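Long-range contacts in carboxymuconolactone decarboxylase family protein (Methanocaldococcus jannaschii, PDB 3D7I), which is possibly a peroxiredoxin-like oxidoreductase of the carboxymuconolactone decarboxylase family, with a suggested part in oxygen detoxification: residues B[47-52]-B[63-68]; B[78-83]-B[97-102]. All blocks are in the same frame, centred on the assembly; numbering follows the deposited sequence.

Contact 1: B[47-52]-B[63-68]; sequences IAIGIV and KQMKSA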
loop_
_atom_site.group_PDB
_atom_site.type_symbol
_atom_site.label_atom_id
_atom_site.label_comp_id
_atom_site.label_asym_id
_atom_site.label_seq_id
_atom_site.Cartn_x
_atom_site.Cartn_y
_atom_site.Cartn_z
ATOM N N ILE B 47 18.593 3.881 0.431
ATOM C CA ILE B 47 17.274 4.150 0.960
ATOM C C ILE B 47 16.199 3.993 -0.121
ATOM O O ILE B 47 15.158 3.384 0.115
ATOM C CB ILE B 47 17.224 5.555 1.605
ATOM C CG1 ILE B 47 18.105 5.611 2.863
ATOM C CG2 ILE B 47 15.767 5.973 1.967
ATOM C CD1 ILE B 47 18.472 7.054 3.298
ATOM N N ALA B 48 16.474 4.532 -1.315
ATOM C CA ALA B 48 15.525 4.436 -2.428
ATOM C C ALA B 48 15.262 2.962 -2.775
ATOM O O ALA B 48 14.124 2.568 -3.003
ATOM C CB ALA B 48 16.041 5.229 -3.661
ATOM N N ILE B 49 16.317 2.149 -2.803
ATOM C CA ILE B 49 16.167 0.704 -3.057
ATOM C C ILE B 49 15.256 0.092 -2.024
ATOM O O ILE B 49 14.348 -0.645 -2.366
ATOM C CB ILE B 49 17.526 -0.034 -3.095
ATOM C CG1 ILE B 49 18.349 0.388 -4.314
ATOM C CG2 ILE B 49 17.338 -1.585 -3.161
ATOM C CD1 ILE B 49 19.830 0.075 -4.173
ATOM N N GLY B 50 15.510 0.396 -0.741
ATOM C CA GLY B 50 14.670 -0.099 0.339
ATOM C C GLY B 50 13.199 0.223 0.164
ATOM O O GLY B 50 12.322 -0.627 0.337
ATOM N N ILE B 51 12.914 1.477 -0.176
ATOM C CA ILE B 51 11.547 1.914 -0.312
ATOM C C ILE B 51 10.865 1.195 -1.460
ATOM O O ILE B 51 9.758 0.697 -1.308
ATOM C CB ILE B 51 11.437 3.446 -0.499
ATOM C CG1 ILE B 51 11.855 4.170 0.797
ATOM C CG2 ILE B 51 10.003 3.866 -0.908
ATOM C CD1 ILE B 51 12.083 5.668 0.670
ATOM N N VAL B 52 11.499 1.183 -2.624
ATOM C CA VAL B 52 10.922 0.544 -3.814
ATOM C C VAL B 52 10.759 -0.965 -3.598
ATOM O O VAL B 52 9.748 -1.575 -3.987
ATOM C CB VAL B 52 11.803 0.810 -5.045
ATOM C CG1 VAL B 52 11.246 0.095 -6.280
ATOM C CG2 VAL B 52 11.906 2.334 -5.315
ATOM N N LYS B 63 15.249 -1.880 -11.765
ATOM C CA LYS B 63 15.847 -0.636 -12.275
ATOM C C LYS B 63 16.606 0.144 -11.211
ATOM O O LYS B 63 17.706 0.647 -11.481
ATOM C CB LYS B 63 14.767 0.262 -12.901
ATOM N N GLN B 64 16.050 0.256 -10.000
ATOM C CA GLN B 64 16.778 0.929 -8.923
ATOM C C GLN B 64 18.061 0.179 -8.621
ATOM O O GLN B 64 19.098 0.791 -8.412
ATOM C CB GLN B 64 15.950 1.081 -7.624
ATOM C CG GLN B 64 15.110 2.374 -7.492
ATOM C CD GLN B 64 15.930 3.642 -7.228
ATOM O OE1 GLN B 64 17.076 3.591 -6.779
ATOM N NE2 GLN B 64 15.327 4.787 -7.495
HETATM N N MSE B 65 17.989 -1.151 -8.555
HETATM C CA MSE B 65 19.149 -1.942 -8.211
HETATM C C MSE B 65 20.216 -1.828 -9.296
HETATM O O MSE B 65 21.402 -1.614 -8.996
HETATM C CB MSE B 65 18.757 -3.408 -8.024
HETATM C CG MSE B 65 17.939 -3.658 -6.734
HETATM SE SE MSE B 65 17.666 -5.525 -6.543
HETATM C CE MSE B 65 16.676 -5.475 -4.875
ATOM N N LYS B 66 19.780 -1.968 -10.551
ATOM C CA LYS B 66 20.700 -1.929 -11.706
ATOM C C LYS B 66 21.430 -0.594 -11.770
ATOM O O LYS B 66 22.653 -0.555 -11.875
ATOM C CB LYS B 66 19.943 -2.179 -13.016
ATOM C CG LYS B 66 19.640 -3.629 -13.294
ATOM N N SER B 67 20.679 0.492 -11.685
ATOM C CA SER B 67 21.254 1.838 -11.727
ATOM C C SER B 67 22.223 2.085 -10.577
ATOM O O SER B 67 23.284 2.654 -10.767
ATOM C CB SER B 67 20.152 2.902 -11.719
ATOM O OG SER B 67 19.285 2.747 -10.606
ATOM N N ALA B 68 21.858 1.656 -9.375
ATOM C CA ALA B 68 22.755 1.807 -8.233
ATOM C C ALA B 68 24.090 1.106 -8.450
ATOM O O ALA B 68 25.149 1.633 -8.098
ATOM C CB ALA B 68 22.092 1.268 -6.964
#
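Two torsions bring Ile49 and Gln64 together: at Ile49, CG1 stands beside the backbone N (chi1 -68°) and carries CD1 out toward the other helix, while Gln64 bends at its second torsion (chi2 -73°) and lays its amide beside Ala48. The contact is an antiparallel pairing of consecutive helices in the all-helical AhpD-like fold, helix 41-53 against helix 58-72, with local axes 9.5 Å apart at an angle of 163°. The backbones come nearest at Ile49 and Gln64, whose CA atoms are 5.9 Å apart. Both branches of Ile49 take part. On the longer one CG1 rests on Gln64 CB; on the other, CG2 meets Met65 CG at 4.2 Å, the two side chains crossing at about a right angle. Gln64 spreads along the 47-52 helix: in one of its two conformers Val52 brings CG2 to 3.9 Å from Gln64 CG, and the bent chain brings Gln64 OE1 to 3.7 Å from the methyl CB of Ala48. This oxygen is buried against carbon and has no polar partner in the model. The chain of Met65, a selenomethionine, runs extended beyond CG and touches Ile79 and Leu83 of helix 76-90 and Ala98 and Leu102 of helix 92-104. Ala48 also packs on Val85 of a second subunit, and the contact is thus close to a subunit interface as well as to the centre of the folded chain. At the Ala68 end, the terminal methyl CD1 of Ile49 meets Ala68 CB at 3.8 Å.

Contact 2: B[78-83]-B[97-102]; sequences EIADVL and KAMKIL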
loop_
_atom_site.group_PDB
_atom_site.type_symbol
_atom_site.label_atom_id
_atom_site.label_comp_id
_atom_site.label_asym_id
_atom_site.label_seq_id
_atom_site.Cartn_x
_atom_site.Cartn_y
_atom_site.Cartn_z
ATOM N N GLU B 78 25.825 -5.110 -0.410
ATOM C CA GLU B 78 25.196 -3.921 0.161
ATOM C C GLU B 78 23.676 -3.927 -0.058
ATOM O O GLU B 78 22.908 -3.601 0.850
ATOM C CB GLU B 78 25.797 -2.646 -0.416
ATOM C CG GLU B 78 27.226 -2.408 0.030
ATOM C CD GLU B 78 27.927 -1.254 -0.693
ATOM O OE1 GLU B 78 27.649 -0.966 -1.884
ATOM O OE2 GLU B 78 28.772 -0.616 -0.043
ATOM N N ILE B 79 23.254 -4.289 -1.266
ATOM C CA ILE B 79 21.815 -4.420 -1.539
ATOM C C ILE B 79 21.153 -5.474 -0.641
ATOM O O ILE B 79 20.076 -5.246 -0.088
ATOM C CB ILE B 79 21.498 -4.656 -3.056
ATOM C CG1 ILE B 79 22.006 -3.484 -3.902
ATOM C CG2 ILE B 79 19.983 -4.776 -3.271
ATOM C CD1 ILE B 79 21.988 -3.762 -5.380
ATOM N N ALA B 80 21.820 -6.599 -0.426
ATOM C CA ALA B 80 21.278 -7.620 0.434
ATOM C C ALA B 80 21.057 -7.086 1.851
ATOM O O ALA B 80 20.060 -7.394 2.480
ATOM C CB ALA B 80 22.167 -8.847 0.441
ATOM N N ASP B 81 21.961 -6.235 2.335
ATOM C CA ASP B 81 21.775 -5.618 3.656
ATOM C C ASP B 81 20.577 -4.677 3.704
ATOM O O ASP B 81 19.914 -4.573 4.728
ATOM C CB ASP B 81 23.018 -4.849 4.096
ATOM C CG ASP B 81 24.159 -5.745 4.587
ATOM O OD1 ASP B 81 23.949 -6.934 4.935
ATOM O OD2 ASP B 81 25.274 -5.202 4.675
ATOM N N VAL B 82 20.304 -3.979 2.596
ATOM C CA VAL B 82 19.078 -3.211 2.466
ATOM C C VAL B 82 17.857 -4.145 2.578
ATOM O O VAL B 82 16.889 -3.852 3.314
ATOM C CB VAL B 82 19.037 -2.425 1.133
ATOM C CG1 VAL B 82 17.687 -1.727 0.944
ATOM C CG2 VAL B 82 20.248 -1.433 1.018
ATOM N N LEU B 83 17.934 -5.299 1.924
ATOM C CA LEU B 83 16.811 -6.231 1.887
ATOM C C LEU B 83 16.526 -6.857 3.259
ATOM O O LEU B 83 15.373 -7.181 3.575
ATOM C CB LEU B 83 17.033 -7.283 0.823
ATOM C CG LEU B 83 17.143 -6.739 -0.606
ATOM C CD1 LEU B 83 17.114 -7.894 -1.610
ATOM C CD2 LEU B 83 16.012 -5.704 -0.912
ATOM N N LYS B 97 10.837 -11.632 -3.068
ATOM C CA LYS B 97 10.752 -11.100 -4.428
ATOM C C LYS B 97 12.028 -10.328 -4.740
ATOM O O LYS B 97 12.634 -10.514 -5.797
ATOM C CB LYS B 97 9.525 -10.184 -4.573
ATOM C CG LYS B 97 9.345 -9.546 -5.953
ATOM C CD LYS B 97 7.978 -8.852 -6.099
ATOM C CE LYS B 97 7.479 -8.900 -7.535
ATOM N NZ LYS B 97 6.962 -10.246 -7.894
ATOM N N ALA B 98 12.422 -9.448 -3.823
ATOM C CA ALA B 98 13.605 -8.579 -4.013
ATOM C C ALA B 98 14.903 -9.376 -4.077
ATOM O O ALA B 98 15.809 -9.089 -4.909
ATOM C CB ALA B 98 13.677 -7.515 -2.895
HETATM N N MSE B 99 15.002 -10.395 -3.221
HETATM C CA MSE B 99 16.184 -11.229 -3.191
HETATM C C MSE B 99 16.334 -11.946 -4.515
HETATM O O MSE B 99 17.446 -12.063 -5.019
HETATM C CB MSE B 99 16.168 -12.256 -2.051
HETATM C CG MSE B 99 16.648 -11.773 -0.740
HETATM SE SE MSE B 99 18.570 -11.278 -0.693
HETATM C CE MSE B 99 19.083 -12.023 -1.805
ATOM N N LYS B 100 15.232 -12.444 -5.067
ATOM C CA LYS B 100 15.262 -13.123 -6.371
ATOM C C LYS B 100 15.708 -12.212 -7.516
ATOM O O LYS B 100 16.479 -12.625 -8.399
ATOM C CB LYS B 100 13.894 -13.739 -6.674
ATOM C CG LYS B 100 13.822 -14.452 -8.035
ATOM N N ILE B 101 15.218 -10.983 -7.503
ATOM C CA ILE B 101 15.623 -9.971 -8.465
ATOM C C ILE B 101 17.128 -9.676 -8.328
ATOM O O ILE B 101 17.849 -9.629 -9.335
ATOM C CB ILE B 101 14.808 -8.675 -8.305
ATOM C CG1 ILE B 101 13.321 -8.904 -8.635
ATOM C CG2 ILE B 101 15.380 -7.553 -9.180
ATOM C CD1 ILE B 101 12.407 -7.744 -8.202
ATOM N N LEU B 102 17.597 -9.513 -7.094
ATOM C CA LEU B 102 19.019 -9.246 -6.832
ATOM C C LEU B 102 19.888 -10.373 -7.354
ATOM O O LEU B 102 20.938 -10.123 -7.968
ATOM C CB LEU B 102 19.274 -9.048 -5.326
ATOM C CG LEU B 102 20.724 -8.781 -4.897
ATOM C CD1 LEU B 102 21.315 -7.526 -5.587
ATOM C CD2 LEU B 102 20.743 -8.626 -3.395
#
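An antiparallel helical hairpin, helix 76-90 turning back into helix 92-104, ends the all-helical AhpD-like fold, and Leu83 and Leu102 carry the apolar seam between its arms. The local axes run 173° apart in direction and 10.3 Å from each other. Leu83 fits against the start of the 97-102 segment: its CD2 meets Ala98 CB at 3.6 Å, while CD1 lies over the backbone, 3.6 Å from Met99 N, and also touches the selenium of Met99. From the other arm, Leu102 has CG anti to its own N (chi1 179°), which sends both methyls across to the first turn of 78-83. There CD1 packs on Ile79 CD1 at 3.8 Å, and CD2 sits 3.8 Å from Ala80 N and near Leu83 CD1. Replacing Leu102 with an alanine would probably open a gap beside Ile79 and Ala80 and leave Leu83 CD1 with less to pack on. Helices 41-53 and 58-72 cover one side of the hairpin, Ala53 touching Leu83 and Ala98 while Met65 and Met69 touch Ile79; Tyr19 and Val15 of a third subunit pack on Ala80 and Met99.

How the contacts relate
Contact 1 joins helices 41-53 and 58-72, contact 2 helices 76-90 and 92-104, so the two antiparallel pairs share no helix and follow one another along the chain, the first closing before the second opens. Their centres lie about 10 Å apart, contact 1 close to the centre of the folded subunit and contact 2 farther out. They touch directly: Met65 CE of contact 1 comes within 3.7 Å of Ile79 CG2, and Gly50 N within 3.5 Å of Val82 CG1. The two pairs thereby pack into one helical core. Both also border the second subunit, and contact 2 meets a third, so the helical core borders neighbouring subunits of the six-chain assembly.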